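PDB 3R4K: transcriptional regulator, IclR family from Ruegeria sp. TM1040, which probably binds operator DNA through a helix-turn-helix domain and regulates transcription in response to an effector sensed by its C-terminal GAF-like domain. Local coordinates for residues Ala137-Ser146 against His199-Val210. Numbering follows the deposited sequence.
Sequences ASGLAVLAYS and HAVPIFGPDRAV
A200 sets its methyl against the backbone of helix 137-143, CB lying 3.5 Å from both C of A137 and N of S138; the methyls of A137 and A200 also touch, CB to CB 3.7 Å. One turn on, A141 rests its CB over the peptide between V201 and P202. With such small side chains the helix can run close above strand 199-204, the axes 6.9 Å apart and inclined at 31°. This is the tightly packed, buried end, where S138 also reaches A215 of strand 210-219 and A141 reaches A186 of strand 186-189. The helix thus lies on one side of the antiparallel sheet of the IclR C-terminal domain, a profilin-like fold of the GAF clan, with helix 170-183 packed against L140, L143 and A144. Toward the partly exposed end, where the chain leaves the helix, larger groups take over. Y145 has CG beside its backbone N (chi1 -69°), which turns one side of the ring to both P202 and F204. F204 points its edge at that face in a T-shaped stack, CZ 3.6 Å from CG of Y145 and the planes at 89°, while P202 CG comes obliquely to CD2 and CE2. An alanine in place of Y145 would probably open a gap beside P202 and leave the F204 edge without its aromatic face. V210, beyond the 205-208 type I turn, brings CG1 to within 3.4 Å of O of Y145. The same methyl lies near V142 O, which accepts from Y145 N and S146 OG on opposite faces of its carbonyl plane, the latter bond 2.9 Å long. Farther out, the hairpin loop leaves the helix behind, and the exposed D207 takes N of A209 on OD1 in an Asx turn.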
ATOM      1  N   ALA A 137       5.923 -25.144 -10.366  1.00 48.93           N
ATOM      2  CA  ALA A 137       5.317 -24.267 -11.367  1.00 48.75           C
ATOM      3  C   ALA A 137       5.245 -22.843 -10.788  1.00 50.70           C
ATOM      4  O   ALA A 137       5.558 -21.884 -11.489  1.00 49.93           O
ATOM      5  CB  ALA A 137       3.932 -24.776 -11.746  1.00 48.66           C
ATOM      6  N   SER A 138       4.900 -22.730  -9.477  1.00 45.49           N
ATOM      7  CA  SER A 138       4.820 -21.465  -8.732  1.00 42.98           C
ATOM      8  C   SER A 138       6.174 -20.755  -8.744  1.00 46.86           C
ATOM      9  O   SER A 138       6.227 -19.564  -9.060  1.00 47.41           O
ATOM     10  CB  SER A 138       4.344 -21.696  -7.300  1.00 42.03           C
ATOM     11  OG  SER A 138       3.098 -22.368  -7.289  1.00 45.71           O
ATOM     12  N   GLY A 139       7.240 -21.503  -8.461  1.00 43.02           N
ATOM     13  CA  GLY A 139       8.609 -20.999  -8.470  1.00 44.60           C
ATOM     14  C   GLY A 139       9.051 -20.499  -9.830  1.00 51.71           C
ATOM     15  O   GLY A 139       9.671 -19.432  -9.926  1.00 52.45           O
ATOM     16  N   LEU A 140       8.711 -21.250 -10.904  1.00 49.21           N
ATOM     17  CA  LEU A 140       9.051 -20.882 -12.286  1.00 51.10           C
ATOM     18  C   LEU A 140       8.277 -19.634 -12.714  1.00 53.55           C
ATOM     19  O   LEU A 140       8.854 -18.772 -13.378  1.00 55.34           O
ATOM     20  CB  LEU A 140       8.811 -22.047 -13.268  1.00 52.51           C
ATOM     21  CG  LEU A 140       9.734 -23.259 -13.102  1.00 59.27           C
ATOM     22  CD1 LEU A 140       9.125 -24.500 -13.726  1.00 60.26           C
ATOM     23  CD2 LEU A 140      11.131 -22.995 -13.658  1.00 65.05           C
ATOM     24  N   ALA A 141       6.991 -19.527 -12.317  1.00 46.58           N
ATOM     25  CA  ALA A 141       6.133 -18.369 -12.604  1.00 44.94           C
ATOM     26  C   ALA A 141       6.728 -17.085 -11.983  1.00 48.29           C
ATOM     27  O   ALA A 141       6.741 -16.053 -12.641  1.00 46.95           O
ATOM     28  CB  ALA A 141       4.715 -18.607 -12.076  1.00 42.86           C
ATOM     29  N   VAL A 142       7.251 -17.175 -10.734  1.00 45.71           N
ATOM     30  CA  VAL A 142       7.855 -16.067  -9.976  1.00 44.91           C
ATOM     31  C   VAL A 142       9.225 -15.718 -10.567  1.00 51.44           C
ATOM     32  O   VAL A 142       9.517 -14.546 -10.732  1.00 50.33           O
ATOM     33  CB  VAL A 142       7.934 -16.376  -8.447  1.00 46.96           C
ATOM     34  CG1 VAL A 142       8.716 -15.303  -7.690  1.00 46.91           C
ATOM     35  CG2 VAL A 142       6.544 -16.529  -7.841  1.00 44.24           C
ATOM     36  N   LEU A 143      10.059 -16.722 -10.876  1.00 52.91           N
ATOM     37  CA  LEU A 143      11.399 -16.539 -11.451  1.00 56.25           C
ATOM     38  C   LEU A 143      11.331 -15.851 -12.812  1.00 62.64           C
ATOM     39  O   LEU A 143      12.136 -14.971 -13.099  1.00 64.51           O
ATOM     40  CB  LEU A 143      12.093 -17.903 -11.597  1.00 58.37           C
ATOM     41  CG  LEU A 143      13.579 -17.954 -11.273  1.00 66.52           C
ATOM     42  CD1 LEU A 143      13.879 -17.353  -9.897  1.00 66.43           C
ATOM     43  CD2 LEU A 143      14.088 -19.374 -11.333  1.00 69.52           C
ATOM     44  N   ALA A 144      10.346 -16.231 -13.631  1.00 58.84           N
ATOM     45  CA  ALA A 144      10.174 -15.699 -14.975  1.00 60.17           C
ATOM     46  C   ALA A 144       9.898 -14.181 -14.997  1.00 64.24           C
ATOM     47  O   ALA A 144      10.179 -13.526 -16.005  1.00 65.55           O
ATOM     48  CB  ALA A 144       9.050 -16.432 -15.673  1.00 60.26           C
ATOM     49  N   TYR A 145       9.384 -13.623 -13.889  1.00 57.36           N
ATOM     50  CA  TYR A 145       9.071 -12.199 -13.809  1.00 55.80           C
ATOM     51  C   TYR A 145       9.865 -11.486 -12.713  1.00 60.38           C
ATOM     52  O   TYR A 145       9.519 -10.367 -12.315  1.00 59.58           O
ATOM     53  CB  TYR A 145       7.565 -12.017 -13.637  1.00 54.47           C
ATOM     54  CG  TYR A 145       6.825 -12.422 -14.893  1.00 56.47           C
ATOM     55  CD1 TYR A 145       6.775 -11.576 -15.990  1.00 59.16           C
ATOM     56  CD2 TYR A 145       6.258 -13.688 -15.018  1.00 56.63           C
ATOM     57  CE1 TYR A 145       6.118 -11.944 -17.157  1.00 59.79           C
ATOM     58  CE2 TYR A 145       5.598 -14.071 -16.184  1.00 58.11           C
ATOM     59  CZ  TYR A 145       5.522 -13.188 -17.248  1.00 60.94           C
ATOM     60  OH  TYR A 145       4.846 -13.527 -18.389  1.00 55.79           O
ATOM     61  N   SER A 146      10.976 -12.109 -12.294  1.00 59.08           N
ATOM     62  CA  SER A 146      11.913 -11.573 -11.323  1.00 60.40           C
ATOM     63  C   SER A 146      13.063 -10.843 -12.052  1.00 71.59           C
ATOM     64  O   SER A 146      13.228 -10.992 -13.274  1.00 74.58           O
ATOM     65  CB  SER A 146      12.450 -12.692 -10.437  1.00 63.00           C
ATOM     66  OG  SER A 146      11.537 -12.985  -9.392  1.00 65.93           O
ATOM     67  N   HIS A 199       0.089 -26.250 -12.411  1.00 48.47           N
ATOM     68  CA  HIS A 199      -0.080 -25.097 -13.296  1.00 48.42           C
ATOM     69  C   HIS A 199      -0.006 -23.854 -12.435  1.00 48.87           C
ATOM     70  O   HIS A 199      -0.636 -23.835 -11.372  1.00 45.82           O
ATOM     71  CB  HIS A 199      -1.441 -25.140 -14.008  1.00 50.04           C
ATOM     72  CG  HIS A 199      -1.577 -26.169 -15.076  1.00 56.54           C
ATOM     73  ND1 HIS A 199      -1.815 -27.498 -14.769  1.00 58.86           N
ATOM     74  CD2 HIS A 199      -1.606 -26.016 -16.419  1.00 61.27           C
ATOM     75  CE1 HIS A 199      -1.926 -28.115 -15.930  1.00 61.01           C
ATOM     76  NE2 HIS A 199      -1.805 -27.263 -16.951  1.00 63.10           N
ATOM     77  N   ALA A 200       0.728 -22.817 -12.862  1.00 44.72           N
ATOM     78  CA  ALA A 200       0.817 -21.589 -12.064  1.00 42.12           C
ATOM     79  C   ALA A 200       0.946 -20.347 -12.910  1.00 44.08           C
ATOM     80  O   ALA A 200       1.528 -20.377 -13.993  1.00 45.55           O
ATOM     81  CB  ALA A 200       1.978 -21.659 -11.091  1.00 42.30           C
ATOM     82  N   VAL A 201       0.381 -19.253 -12.395  1.00 37.29           N
ATOM     83  CA  VAL A 201       0.416 -17.920 -13.001  1.00 36.48           C
ATOM     84  C   VAL A 201       1.019 -16.947 -11.985  1.00 39.97           C
ATOM     85  O   VAL A 201       0.774 -17.104 -10.783  1.00 38.71           O
ATOM     86  CB  VAL A 201      -0.972 -17.419 -13.523  1.00 38.93           C
ATOM     87  CG1 VAL A 201      -1.443 -18.232 -14.722  1.00 41.26           C
ATOM     88  CG2 VAL A 201      -2.035 -17.381 -12.423  1.00 35.81           C
ATOM     89  N   PRO A 202       1.789 -15.931 -12.416  1.00 37.60           N
ATOM     90  CA  PRO A 202       2.318 -14.969 -11.439  1.00 35.72           C
ATOM     91  C   PRO A 202       1.243 -13.976 -10.969  1.00 36.13           C
ATOM     92  O   PRO A 202       0.276 -13.709 -11.683  1.00 33.73           O
ATOM     93  CB  PRO A 202       3.419 -14.263 -12.220  1.00 39.69           C
ATOM     94  CG  PRO A 202       2.927 -14.293 -13.645  1.00 46.20           C
ATOM     95  CD  PRO A 202       2.177 -15.573 -13.801  1.00 42.05           C
ATOM     96  N   ILE A 203       1.408 -13.461  -9.741  1.00 32.94           N
ATOM     97  CA  ILE A 203       0.546 -12.451  -9.137  1.00 31.37           C
ATOM     98  C   ILE A 203       1.410 -11.219  -9.018  1.00 36.52           C
ATOM     99  O   ILE A 203       2.555 -11.299  -8.542  1.00 37.03           O
ATOM    100  CB  ILE A 203      -0.083 -12.915  -7.785  1.00 33.03           C
ATOM    101  CG1 ILE A 203      -0.922 -14.205  -7.955  1.00 32.65           C
ATOM    102  CG2 ILE A 203      -0.916 -11.798  -7.117  1.00 33.15           C
ATOM    103  CD1 ILE A 203      -2.171 -14.137  -8.961  1.00 31.88           C
ATOM    104  N   PHE A 204       0.904 -10.104  -9.537  1.00 33.31           N
ATOM    105  CA  PHE A 204       1.637  -8.855  -9.547  1.00 33.47           C
ATOM    106  C   PHE A 204       1.000  -7.876  -8.601  1.00 37.03           C
ATOM    107  O   PHE A 204      -0.232  -7.787  -8.549  1.00 34.88           O
ATOM    108  CB  PHE A 204       1.699  -8.282 -10.981  1.00 36.35           C
ATOM    109  CG  PHE A 204       2.430  -9.148 -11.983  1.00 39.63           C
ATOM    110  CD1 PHE A 204       3.822  -9.229 -11.979  1.00 44.08           C
ATOM    111  CD2 PHE A 204       1.735  -9.846 -12.959  1.00 41.83           C
ATOM    112  CE1 PHE A 204       4.499 -10.031 -12.908  1.00 46.83           C
ATOM    113  CE2 PHE A 204       2.414 -10.639 -13.896  1.00 46.76           C
ATOM    114  CZ  PHE A 204       3.791 -10.721 -13.868  1.00 45.94           C
ATOM    115  N   GLY A 205       1.837  -7.119  -7.889  1.00 37.10           N
ATOM    116  CA  GLY A 205       1.381  -6.087  -6.959  1.00 37.07           C
ATOM    117  C   GLY A 205       1.106  -4.741  -7.609  1.00 41.15           C
ATOM    118  O   GLY A 205       1.310  -4.579  -8.821  1.00 41.74           O
ATOM    119  N   PRO A 206       0.660  -3.743  -6.812  1.00 38.01           N
ATOM    120  CA  PRO A 206       0.372  -2.403  -7.372  1.00 38.24           C
ATOM    121  C   PRO A 206       1.558  -1.726  -8.084  1.00 41.90           C
ATOM    122  O   PRO A 206       1.334  -0.962  -9.027  1.00 41.89           O
ATOM    123  CB  PRO A 206      -0.066  -1.595  -6.149  1.00 40.01           C
ATOM    124  CG  PRO A 206      -0.561  -2.611  -5.167  1.00 44.14           C
ATOM    125  CD  PRO A 206       0.364  -3.783  -5.368  1.00 40.05           C
ATOM    126  N   ASP A 207       2.802  -2.044  -7.682  1.00 38.33           N
ATOM    127  CA  ASP A 207       4.032  -1.503  -8.263  1.00 39.65           C
ATOM    128  C   ASP A 207       4.495  -2.260  -9.544  1.00 45.64           C
ATOM    129  O   ASP A 207       5.568  -1.944 -10.080  1.00 45.95           O
ATOM    130  CB  ASP A 207       5.158  -1.528  -7.207  1.00 42.01           C
ATOM    131  CG  ASP A 207       5.533  -2.892  -6.653  1.00 45.68           C
ATOM    132  OD1 ASP A 207       4.768  -3.855  -6.866  1.00 45.62           O
ATOM    133  OD2 ASP A 207       6.558  -2.985  -5.958  1.00 51.93           O
ATOM    134  N   ARG A 208       3.691  -3.248 -10.021  1.00 41.66           N
ATOM    135  CA  ARG A 208       3.951  -4.092 -11.207  1.00 41.91           C
ATOM    136  C   ARG A 208       5.030  -5.169 -10.959  1.00 44.06           C
ATOM    137  O   ARG A 208       5.387  -5.888 -11.898  1.00 45.86           O
ATOM    138  CB  ARG A 208       4.333  -3.276 -12.451  1.00 42.30           C
ATOM    139  CG  ARG A 208       3.233  -2.391 -12.962  1.00 49.18           C
ATOM    140  CD  ARG A 208       3.332  -2.177 -14.452  1.00 52.30           C
ATOM    141  NE  ARG A 208       4.479  -1.351 -14.827  1.00 59.26           N
ATOM    142  CZ  ARG A 208       4.677  -0.879 -16.053  1.00 71.39           C
ATOM    143  NH1 ARG A 208       3.798  -1.133 -17.018  1.00 57.48           N
ATOM    144  NH2 ARG A 208       5.740  -0.124 -16.317  1.00 46.92           N
ATOM    145  N   ALA A 209       5.538  -5.294  -9.720  1.00 37.13           N
ATOM    146  CA  ALA A 209       6.529  -6.327  -9.394  1.00 37.34           C
ATOM    147  C   ALA A 209       5.814  -7.614  -9.037  1.00 42.05           C
ATOM    148  O   ALA A 209       4.700  -7.575  -8.486  1.00 39.45           O
ATOM    149  CB  ALA A 209       7.410  -5.879  -8.240  1.00 38.03           C
ATOM    150  N   VAL A 210       6.445  -8.755  -9.358  1.00 41.24           N
ATOM    151  CA  VAL A 210       5.906 -10.077  -9.054  1.00 40.34           C
ATOM    152  C   VAL A 210       5.901 -10.254  -7.502  1.00 42.10           C
ATOM    153  O   VAL A 210       6.924  -9.978  -6.864  1.00 42.78           O
ATOM    154  CB  VAL A 210       6.669 -11.199  -9.841  1.00 46.26           C
ATOM    155  CG1 VAL A 210       8.119 -11.353  -9.396  1.00 47.73           C
ATOM    156  CG2 VAL A 210       5.931 -12.536  -9.795  1.00 45.69           C
TER